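Local structure of phosphoribosylaminoimidazole-succinocarboxamide synthase (Ehrlichia chaffeensis str. Arkansas, 3KRE) at residues Lys88-Ser93 with Gln100-Ile105; Asn116-Asn121 with Thr132-Pro137; Leu194-Leu199 with Thr222-Asp227. The protein catalyses the ATP-dependent ligation of L-aspartate to carboxyaminoimidazole ribonucleotide, forming SAICAR in de novo purine biosynthesis. All coordinates share one frame; numbering follows the deposited sequence. Where two conformers were deposited one is given.

Interaction 1: Lys88-Ser93 with Gln100-Ile105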
loop_
_atom_site.group_PDB
_atom_site.type_symbol
_atom_site.label_atom_id
_atom_site.label_comp_id
_atom_site.label_asym_id
_atom_site.label_seq_id
_atom_site.Cartn_x
_atom_site.Cartn_y
_atom_site.Cartn_z
ATOM N N LYS A 88 -13.749 4.548 -1.765
ATOM C CA LYS A 88 -13.678 5.482 -0.643
ATOM C C LYS A 88 -12.270 5.429 -0.071
ATOM O O LYS A 88 -11.754 4.332 0.199
ATOM C CB LYS A 88 -14.713 5.104 0.425
ATOM C CG LYS A 88 -16.134 5.101 -0.099
ATOM C CD LYS A 88 -17.213 4.756 0.933
ATOM C CE LYS A 88 -18.574 4.656 0.218
ATOM N NZ LYS A 88 -19.680 4.365 1.188
ATOM N N THR A 89 -11.666 6.598 0.150
ATOM C CA THR A 89 -10.274 6.646 0.622
ATOM C C THR A 89 -10.121 7.733 1.669
ATOM O O THR A 89 -11.008 8.587 1.820
ATOM C CB THR A 89 -9.277 6.969 -0.489
ATOM O OG1 THR A 89 -9.341 8.367 -0.787
ATOM C CG2 THR A 89 -9.550 6.171 -1.757
ATOM N N HIS A 90 -8.975 7.733 2.348
ATOM C CA HIS A 90 -8.692 8.797 3.299
ATOM C C HIS A 90 -8.142 10.078 2.645
ATOM O O HIS A 90 -7.933 11.097 3.302
ATOM C CB HIS A 90 -7.751 8.306 4.390
ATOM C CG HIS A 90 -6.349 8.049 3.940
ATOM N ND1 HIS A 90 -5.317 7.867 4.840
ATOM C CD2 HIS A 90 -5.796 8.008 2.715
ATOM C CE1 HIS A 90 -4.197 7.660 4.177
ATOM N NE2 HIS A 90 -4.449 7.754 2.885
ATOM N N PHE A 91 -7.967 10.060 1.335
ATOM C CA PHE A 91 -7.241 11.159 0.698
ATOM C C PHE A 91 -8.101 12.423 0.581
ATOM O O PHE A 91 -9.260 12.378 0.098
ATOM C CB PHE A 91 -6.738 10.725 -0.671
ATOM C CG PHE A 91 -6.088 11.838 -1.441
ATOM C CD1 PHE A 91 -4.767 12.168 -1.218
ATOM C CD2 PHE A 91 -6.809 12.544 -2.401
ATOM C CE1 PHE A 91 -4.179 13.221 -1.920
ATOM C CE2 PHE A 91 -6.222 13.599 -3.133
ATOM C CZ PHE A 91 -4.901 13.924 -2.890
ATOM N N ILE A 92 -7.561 13.548 1.051
ATOM C CA ILE A 92 -8.226 14.851 0.870
ATOM C C ILE A 92 -7.536 15.733 -0.163
ATOM O O ILE A 92 -8.181 16.198 -1.118
ATOM C CB ILE A 92 -8.390 15.614 2.198
ATOM C CG1 ILE A 92 -9.220 14.776 3.174
ATOM C CG2 ILE A 92 -9.036 17.011 1.937
ATOM C CD1 ILE A 92 -9.247 15.330 4.625
ATOM N N SER A 93 -6.248 16.009 0.021
ATOM C CA SER A 93 -5.549 16.891 -0.889
ATOM C C SER A 93 -4.044 16.679 -0.820
ATOM O O SER A 93 -3.514 16.309 0.223
ATOM C CB SER A 93 -5.906 18.346 -0.561
ATOM O OG SER A 93 -5.324 19.209 -1.508
ATOM N N GLN A 100 0.490 14.945 2.274
ATOM C CA GLN A 100 -0.888 15.036 1.815
ATOM C C GLN A 100 -1.783 15.133 3.030
ATOM O O GLN A 100 -1.438 14.639 4.103
ATOM C CB GLN A 100 -1.266 13.864 0.890
ATOM C CG GLN A 100 -0.858 12.534 1.293
ATOM C CD GLN A 100 -1.051 11.516 0.194
ATOM O OE1 GLN A 100 -2.123 10.948 0.070
ATOM N NE2 GLN A 100 0.022 11.229 -0.573
ATOM N N LEU A 101 -2.902 15.804 2.849
ATOM C CA LEU A 101 -3.940 15.950 3.845
ATOM C C LEU A 101 -4.875 14.762 3.703
ATOM O O LEU A 101 -5.379 14.472 2.604
ATOM C CB LEU A 101 -4.724 17.234 3.620
ATOM C CG LEU A 101 -5.647 17.671 4.770
ATOM C CD1 LEU A 101 -4.806 18.007 6.040
ATOM C CD2 LEU A 101 -6.520 18.857 4.358
ATOM N N VAL A 102 -5.131 14.095 4.818
ATOM C CA VAL A 102 -6.004 12.938 4.822
ATOM C C VAL A 102 -6.951 12.956 6.028
ATOM O O VAL A 102 -6.703 13.637 7.065
ATOM C CB VAL A 102 -5.201 11.615 4.844
ATOM C CG1 VAL A 102 -4.236 11.500 3.654
ATOM C CG2 VAL A 102 -4.430 11.495 6.180
ATOM N N LYS A 103 -8.029 12.187 5.888
ATOM C CA LYS A 103 -9.035 12.038 6.932
ATOM C C LYS A 103 -8.390 11.364 8.138
ATOM O O LYS A 103 -7.671 10.414 7.965
ATOM C CB LYS A 103 -10.193 11.159 6.449
ATOM C CG LYS A 103 -11.040 11.755 5.316
ATOM C CD LYS A 103 -12.259 10.851 4.950
ATOM C CE LYS A 103 -13.636 11.535 5.166
ATOM N NZ LYS A 103 -13.671 12.399 6.354
ATOM N N LYS A 104 -8.720 11.803 9.333
ATOM C CA LYS A 104 -8.329 11.102 10.519
ATOM C C LYS A 104 -9.331 9.955 10.699
ATOM O O LYS A 104 -10.512 10.174 10.979
ATOM C CB LYS A 104 -8.284 12.026 11.727
ATOM C CG LYS A 104 -7.661 11.376 12.973
ATOM C CD LYS A 104 -7.575 12.340 14.147
ATOM C CE LYS A 104 -6.623 11.785 15.239
ATOM N NZ LYS A 104 -6.493 12.729 16.425
ATOM N N ILE A 105 -8.834 8.737 10.601
ATOM C CA ILE A 105 -9.646 7.535 10.763
ATOM C C ILE A 105 -8.953 6.508 11.684
ATOM O O ILE A 105 -7.752 6.606 11.936
ATOM C CB ILE A 105 -9.970 6.883 9.392
ATOM C CG1 ILE A 105 -8.700 6.511 8.632
ATOM C CG2 ILE A 105 -10.842 7.801 8.527
ATOM C CD1 ILE A 105 -9.010 5.711 7.345
HETATM O O HOH W 1 -5.689 8.252 7.602
#

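Interaction 2: Asn116-Asn121 with Thr132-Pro137. With EDO (1,2-ethanediol), chain L.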
loop_
_atom_site.group_PDB
_atom_site.type_symbol
_atom_site.label_atom_id
_atom_site.label_comp_id
_atom_site.label_asym_id
_atom_site.label_seq_id
_atom_site.Cartn_x
_atom_site.Cartn_y
_atom_site.Cartn_z
ATOM N N ASN A 116 -1.158 -11.315 -7.709
ATOM C CA ASN A 116 -1.403 -11.705 -9.083
ATOM C C ASN A 116 -0.397 -12.724 -9.599
ATOM O O ASN A 116 -0.756 -13.613 -10.354
ATOM C CB ASN A 116 -1.454 -10.477 -9.988
ATOM C CG ASN A 116 -2.611 -9.567 -9.637
ATOM O OD1 ASN A 116 -3.736 -10.028 -9.533
ATOM N ND2 ASN A 116 -2.337 -8.291 -9.430
ATOM N N LEU A 117 0.858 -12.546 -9.234
ATOM C CA LEU A 117 1.908 -13.525 -9.456
ATOM C C LEU A 117 2.538 -13.866 -8.111
ATOM O O LEU A 117 2.436 -13.116 -7.151
ATOM C CB LEU A 117 2.984 -12.973 -10.380
ATOM C CG LEU A 117 2.605 -12.164 -11.627
ATOM C CD1 LEU A 117 3.945 -11.752 -12.341
ATOM C CD2 LEU A 117 1.690 -12.929 -12.565
ATOM N N ALA A 118 3.205 -15.010 -8.057
ATOM C CA ALA A 118 3.954 -15.410 -6.878
ATOM C C ALA A 118 5.185 -14.540 -6.710
ATOM O O ALA A 118 5.922 -14.323 -7.667
ATOM C CB ALA A 118 4.419 -16.850 -7.005
ATOM N N ALA A 119 5.407 -14.064 -5.491
ATOM C CA ALA A 119 6.619 -13.312 -5.184
ATOM C C ALA A 119 6.872 -13.352 -3.690
ATOM O O ALA A 119 6.052 -13.868 -2.919
ATOM C CB ALA A 119 6.509 -11.870 -5.710
ATOM N N GLY A 120 8.025 -12.837 -3.271
ATOM C CA GLY A 120 8.301 -12.645 -1.853
ATOM C C GLY A 120 8.231 -13.920 -1.028
ATOM O O GLY A 120 8.717 -14.966 -1.438
ATOM N N ASN A 121 7.599 -13.817 0.134
ATOM C CA ASN A 121 7.503 -14.921 1.077
ATOM C C ASN A 121 6.499 -15.989 0.610
ATOM O O ASN A 121 6.574 -17.135 1.041
ATOM C CB ASN A 121 7.090 -14.377 2.440
ATOM C CG ASN A 121 8.243 -13.640 3.160
ATOM O OD1 ASN A 121 9.405 -13.844 2.856
ATOM N ND2 ASN A 121 7.895 -12.794 4.117
ATOM N N THR A 132 5.386 -16.755 -11.144
ATOM C CA THR A 132 4.368 -17.705 -11.517
ATOM C C THR A 132 3.010 -17.011 -11.423
ATOM O O THR A 132 2.652 -16.527 -10.352
ATOM C CB THR A 132 4.372 -18.929 -10.601
ATOM O OG1 THR A 132 5.681 -19.526 -10.610
ATOM C CG2 THR A 132 3.325 -19.943 -11.070
ATOM N N PRO A 133 2.263 -16.976 -12.539
ATOM C CA PRO A 133 0.942 -16.360 -12.542
ATOM C C PRO A 133 -0.124 -17.257 -11.926
ATOM O O PRO A 133 -0.079 -18.490 -12.048
ATOM C CB PRO A 133 0.667 -16.150 -14.040
ATOM C CG PRO A 133 1.358 -17.308 -14.686
ATOM C CD PRO A 133 2.599 -17.560 -13.866
ATOM N N PHE A 134 -1.076 -16.630 -11.252
ATOM C CA PHE A 134 -2.190 -17.348 -10.692
ATOM C C PHE A 134 -3.365 -17.256 -11.649
ATOM O O PHE A 134 -3.494 -16.282 -12.419
ATOM C CB PHE A 134 -2.578 -16.760 -9.344
ATOM C CG PHE A 134 -1.447 -16.719 -8.352
ATOM C CD1 PHE A 134 -0.675 -17.850 -8.114
ATOM C CD2 PHE A 134 -1.190 -15.570 -7.618
ATOM C CE1 PHE A 134 0.347 -17.830 -7.189
ATOM C CE2 PHE A 134 -0.188 -15.556 -6.698
ATOM C CZ PHE A 134 0.596 -16.679 -6.489
ATOM N N LYS A 135 -4.240 -18.257 -11.576
ATOM C CA LYS A 135 -5.424 -18.268 -12.395
ATOM C C LYS A 135 -6.386 -17.171 -11.967
ATOM O O LYS A 135 -7.089 -16.587 -12.805
ATOM C CB LYS A 135 -6.134 -19.612 -12.299
ATOM C CG LYS A 135 -7.212 -19.777 -13.348
ATOM C CD LYS A 135 -7.358 -21.238 -13.772
ATOM C CE LYS A 135 -8.195 -21.393 -15.030
ATOM N NZ LYS A 135 -9.662 -21.421 -14.737
ATOM N N SER A 136 -6.422 -16.910 -10.665
ATOM C CA SER A 136 -7.197 -15.794 -10.138
ATOM C C SER A 136 -6.430 -15.176 -8.968
ATOM O O SER A 136 -5.645 -15.845 -8.324
ATOM C CB SER A 136 -8.586 -16.243 -9.714
ATOM O OG SER A 136 -8.566 -17.247 -8.712
ATOM N N PRO A 137 -6.639 -13.879 -8.705
ATOM C CA PRO A 137 -5.829 -13.271 -7.614
ATOM C C PRO A 137 -6.041 -13.928 -6.253
ATOM O O PRO A 137 -7.161 -14.366 -5.917
ATOM C CB PRO A 137 -6.317 -11.815 -7.548
ATOM C CG PRO A 137 -7.057 -11.571 -8.814
ATOM C CD PRO A 137 -7.509 -12.906 -9.375
HETATM C C1 EDO L . -10.695 -15.246 -6.319
HETATM O O1 EDO L . -9.778 -14.555 -7.194
HETATM C C2 EDO L . -10.191 -16.673 -6.079
HETATM O O2 EDO L . -8.754 -16.696 -5.852
#

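Interaction 3: Leu194-Leu199 with Thr222-Asp227. With EDO (1,2-ethanediol), chain G.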
loop_
_atom_site.group_PDB
_atom_site.type_symbol
_atom_site.label_atom_id
_atom_site.label_comp_id
_atom_site.label_asym_id
_atom_site.label_seq_id
_atom_site.Cartn_x
_atom_site.Cartn_y
_atom_site.Cartn_z
ATOM N N LEU A 194 1.416 -5.223 -12.211
ATOM C CA LEU A 194 1.170 -5.198 -10.779
ATOM C C LEU A 194 1.223 -6.622 -10.273
ATOM O O LEU A 194 0.303 -7.407 -10.508
ATOM C CB LEU A 194 -0.211 -4.627 -10.476
ATOM C CG LEU A 194 -0.630 -4.498 -9.024
ATOM C CD1 LEU A 194 0.361 -3.624 -8.230
ATOM C CD2 LEU A 194 -2.066 -3.896 -8.943
ATOM N N VAL A 195 2.336 -6.961 -9.643
ATOM C CA VAL A 195 2.610 -8.329 -9.214
ATOM C C VAL A 195 1.780 -8.677 -7.970
ATOM O O VAL A 195 1.088 -9.686 -7.906
ATOM C CB VAL A 195 4.140 -8.483 -8.985
ATOM C CG1 VAL A 195 4.490 -9.796 -8.259
ATOM C CG2 VAL A 195 4.906 -8.333 -10.328
ATOM N N ASP A 196 1.862 -7.814 -6.966
ATOM C CA ASP A 196 1.093 -7.950 -5.763
ATOM C C ASP A 196 1.093 -6.588 -5.085
ATOM O O ASP A 196 1.805 -5.696 -5.526
ATOM C CB ASP A 196 1.626 -9.053 -4.826
ATOM C CG ASP A 196 3.063 -8.810 -4.294
ATOM O OD1 ASP A 196 3.425 -7.682 -3.951
ATOM O OD2 ASP A 196 3.837 -9.790 -4.164
ATOM N N PHE A 197 0.275 -6.440 -4.055
ATOM C CA PHE A 197 0.252 -5.212 -3.271
ATOM C C PHE A 197 -0.471 -5.401 -1.954
ATOM O O PHE A 197 -1.137 -6.405 -1.768
ATOM C CB PHE A 197 -0.362 -4.050 -4.071
ATOM C CG PHE A 197 -1.804 -4.239 -4.427
ATOM C CD1 PHE A 197 -2.789 -3.535 -3.765
ATOM C CD2 PHE A 197 -2.174 -5.076 -5.437
ATOM C CE1 PHE A 197 -4.122 -3.681 -4.111
ATOM C CE2 PHE A 197 -3.524 -5.223 -5.806
ATOM C CZ PHE A 197 -4.489 -4.529 -5.129
ATOM N N LYS A 198 -0.247 -4.465 -1.017
ATOM C CA LYS A 198 -0.800 -4.501 0.319
ATOM C C LYS A 198 -1.668 -3.269 0.505
ATOM O O LYS A 198 -1.271 -2.144 0.150
ATOM C CB LYS A 198 0.326 -4.518 1.371
ATOM C CG LYS A 198 -0.111 -4.549 2.848
ATOM C CD LYS A 198 -0.422 -3.182 3.454
ATOM C CE LYS A 198 0.829 -2.380 3.936
ATOM N NZ LYS A 198 0.470 -0.931 3.841
ATOM N N LEU A 199 -2.845 -3.478 1.092
ATOM C CA LEU A 199 -3.789 -2.431 1.430
ATOM C C LEU A 199 -4.067 -2.420 2.927
ATOM O O LEU A 199 -4.008 -3.465 3.585
ATOM C CB LEU A 199 -5.135 -2.674 0.736
ATOM C CG LEU A 199 -5.109 -2.725 -0.780
ATOM C CD1 LEU A 199 -6.546 -3.004 -1.298
ATOM C CD2 LEU A 199 -4.515 -1.397 -1.365
ATOM N N THR A 222 4.610 -0.441 -1.281
ATOM C CA THR A 222 3.493 -1.342 -0.934
ATOM C C THR A 222 2.974 -2.190 -2.124
ATOM O O THR A 222 2.053 -2.969 -1.934
ATOM C CB THR A 222 2.301 -0.539 -0.324
ATOM O OG1 THR A 222 1.774 0.352 -1.315
ATOM C CG2 THR A 222 2.752 0.239 0.989
ATOM N N CYS A 223 3.548 -2.015 -3.320
ATOM C CA CYS A 223 3.171 -2.762 -4.528
ATOM C C CYS A 223 4.433 -3.320 -5.158
ATOM O O CYS A 223 5.425 -2.592 -5.310
ATOM C CB CYS A 223 2.508 -1.868 -5.589
ATOM S SG CYS A 223 1.122 -0.905 -5.033
ATOM N N ARG A 224 4.408 -4.590 -5.543
ATOM C CA ARG A 224 5.480 -5.112 -6.399
ATOM C C ARG A 224 5.094 -4.775 -7.827
ATOM O O ARG A 224 3.941 -5.028 -8.257
ATOM C CB ARG A 224 5.674 -6.609 -6.266
ATOM C CG ARG A 224 6.400 -7.002 -5.011
ATOM C CD ARG A 224 6.804 -8.467 -5.017
ATOM N NE ARG A 224 7.646 -8.707 -3.881
ATOM C CZ ARG A 224 7.263 -9.084 -2.668
ATOM N NH1 ARG A 224 5.996 -9.363 -2.388
ATOM N NH2 ARG A 224 8.178 -9.157 -1.699
ATOM N N LEU A 225 6.055 -4.186 -8.540
ATOM C CA LEU A 225 5.802 -3.544 -9.854
ATOM C C LEU A 225 6.929 -3.941 -10.764
ATOM O O LEU A 225 8.067 -3.594 -10.503
ATOM C CB LEU A 225 5.790 -2.020 -9.709
ATOM C CG LEU A 225 4.681 -1.444 -8.845
ATOM C CD1 LEU A 225 4.880 0.095 -8.553
ATOM C CD2 LEU A 225 3.242 -1.724 -9.375
ATOM N N TRP A 226 6.630 -4.687 -11.822
ATOM C CA TRP A 226 7.685 -5.126 -12.737
ATOM C C TRP A 226 7.443 -4.543 -14.117
ATOM O O TRP A 226 6.336 -4.553 -14.603
ATOM C CB TRP A 226 7.719 -6.649 -12.894
ATOM C CG TRP A 226 8.023 -7.427 -11.645
ATOM C CD1 TRP A 226 8.337 -6.929 -10.418
ATOM C CD2 TRP A 226 8.044 -8.845 -11.517
ATOM N NE1 TRP A 226 8.546 -7.939 -9.527
ATOM C CE2 TRP A 226 8.363 -9.136 -10.173
ATOM C CE3 TRP A 226 7.799 -9.907 -12.402
ATOM C CZ2 TRP A 226 8.445 -10.439 -9.686
ATOM C CZ3 TRP A 226 7.903 -11.213 -11.918
ATOM C CH2 TRP A 226 8.210 -11.463 -10.567
ATOM N N ASP A 227 8.497 -4.066 -14.756
ATOM C CA ASP A 227 8.431 -3.651 -16.124
ATOM C C ASP A 227 8.034 -4.869 -16.973
ATOM O O ASP A 227 8.591 -5.970 -16.837
ATOM C CB ASP A 227 9.786 -3.090 -16.563
ATOM C CG ASP A 227 9.769 -2.661 -18.011
ATOM O OD1 ASP A 227 9.085 -1.674 -18.268
ATOM O OD2 ASP A 227 10.361 -3.362 -18.857
HETATM C C1 EDO G . 3.140 -6.234 -1.064
HETATM O O1 EDO G . 4.191 -6.687 -1.890
HETATM C C2 EDO G . 3.402 -6.782 0.327
HETATM O O2 EDO G . 3.069 -8.159 0.279
HETATM O O HOH W 2 -0.529 -0.705 -2.016
#

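Interaction 1: Lys88-Ser93 with Gln100-Ile105
Leu101 O takes two backbone N-H groups at once, from Ile92 N at 2.8 Å and from Ser93 N at 3.1 Å, each tilted somewhat from the carbonyl plane. This double grip defines a classic beta bulge: Ile92 and Ser93 together face Leu101, and the register shifts by one residue. Leu101 N returns a bond to Ser93 O (2.7 Å), while Lys103 N meets a lone pair of His90 O at 2.8 Å. Water 1 lies in the plane of the His90 ring, 2.8 Å from ND1, and donates to Lys103 O. With CG between its backbone N and carbonyl carbon (chi1 70°), His90 sets its ring alongside Val102, whose CG1 covers one face, 3.8 Å from the centroid. The amide of Gln100 stands nearly perpendicular to the Phe91 ring (84°), with OE1 at the ring edge 3.2 Å from CD1; Gln100 NE2 bonds to Asn72 OD1. At the bulge, Ile92 CG2 packs on Leu101 CD2. Helix 67-84 covers the Phe91 and Gln100 side through Ser76, strand 44-49 pairs with strand 99-107, bonding Gln100 and Val102, and Leu214 bonds to the backbone of Lys88 and His90.

Interaction 2: Asn116-Asn121 with Thr132-Pro137
Phe134 turns its ring back against the backbone of Asn116-Ala118 through a first torsion that sets CG beside its own N (chi1 -56°), opposite the carbonyl carbon. The ring then lies obliquely against the peptides, with CE2 3.5 Å from Leu117 C and CZ 3.5 Å from Ala118 N. CZ also reaches the methyl of Ala118, at 3.9 Å from CB. In Leu117, CG also stands beside the backbone N; with CD1 anti to CA (chi2 180°), the other methyl, CD2, turns onto Pro133, 3.5 Å from its CA. Two backbone bonds hold the two segments together around these groups: Ala118 N donates to Thr132 O at 2.8 Å, and Phe134 N to Asn116 O at 3.2 Å. Between them Leu117 and Pro133 form a non-hydrogen-bonded antiparallel pair, a short bridge that closes the excursion containing helix 120-126 beside the start of strand 133-143. Phe122 of that helix meets the Phe134 ring edge-to-face. At the other end, Asn116 OD1 rests against the Pro137 ring, 3.7 Å from CB, while ND2 is occupied by Asn180 OD1 and Leu194 O. Pro137 also leans on Leu177 of helix 166-189. Farther out, an ethanediol, probably from the crystallisation liquor, donates from both hydroxyls to Pro137 O.

Interaction 3: Leu194-Leu199 with Thr222-Asp227
Asp196 OD2 is held by Arg224 NH1 in a salt bridge of 2.8 Å, with Arg115 as a long, weak second partner. The arginine nitrogen comes to the syn side of OD2, 16° out of the carboxylate plane, and the oxygen lies at the edge of the guanidinium. A second bond from NH1 to Asp196 OD1 is weak, so OD2 carries most of the link; the 83° twist between the two planar groups is compatible with this one-sided grip. The Asp196 torsion (chi1 62°) wedges the carboxylate between its own N and carbonyl carbon, beside the aliphatic part of Arg224, whose chain runs extended from CG to NE. Asp237 OD2 takes NE in a further salt bridge.

Backbone bonds join the antiparallel strands: Arg224 N to Asp196 O (2.8 Å), Val195 N to Arg224 O and Lys198 N to Thr222 O (2.9 Å each). Water 2 links Lys198 O with Thr222 OG1, which also bonds Ser219 N and Glu217 O. Val195 lays CG2 over the centre of the Trp226 five-membered ring, 3.4 Å from its centroid, a close CH-pi contact. On the face shared by Leu194, Phe197, Cys223 and Leu225, Leu194 CD1 touches Leu225 CD2 at 3.6 Å and Cys223 SG sits 3.6 Å from Phe197 CB. Helix 166-189 packs on Leu194 and Phe197, and Val253 of helix 246-257 on Leu225.

The sheet is thus two-sided here, with an apolar face beneath helices and a charged one where an ethanediol, probably from the crystallisation liquor, lies beside Asp196. Directional bonds from Asp196 to NH1 and from Asp237 to NE grip Arg224 at two edges and hold its guanidinium against rotation.

From the N terminus, interaction 1 comes first and closes the short turn of the hairpin formed by strands 91-94 and 99-107. The chain then runs through strand 110-115 to interaction 2, which closes the loop carrying helix 120-126, and after helix 166-189 reaches interaction 3, which closes a longer excursion containing strand 213-214. The three loops follow in series, neither nesting nor crossing. All reach the same large antiparallel sheet, where strand 192-204 neighbours strand 99-107. Interactions 1 and 2 lie on opposite sides of the chain's centre, about 30 Å apart between centres, whereas 2 and 3 touch: the backbones of Asn116 and Val195 are bonded, and Ala119 packs on Arg224.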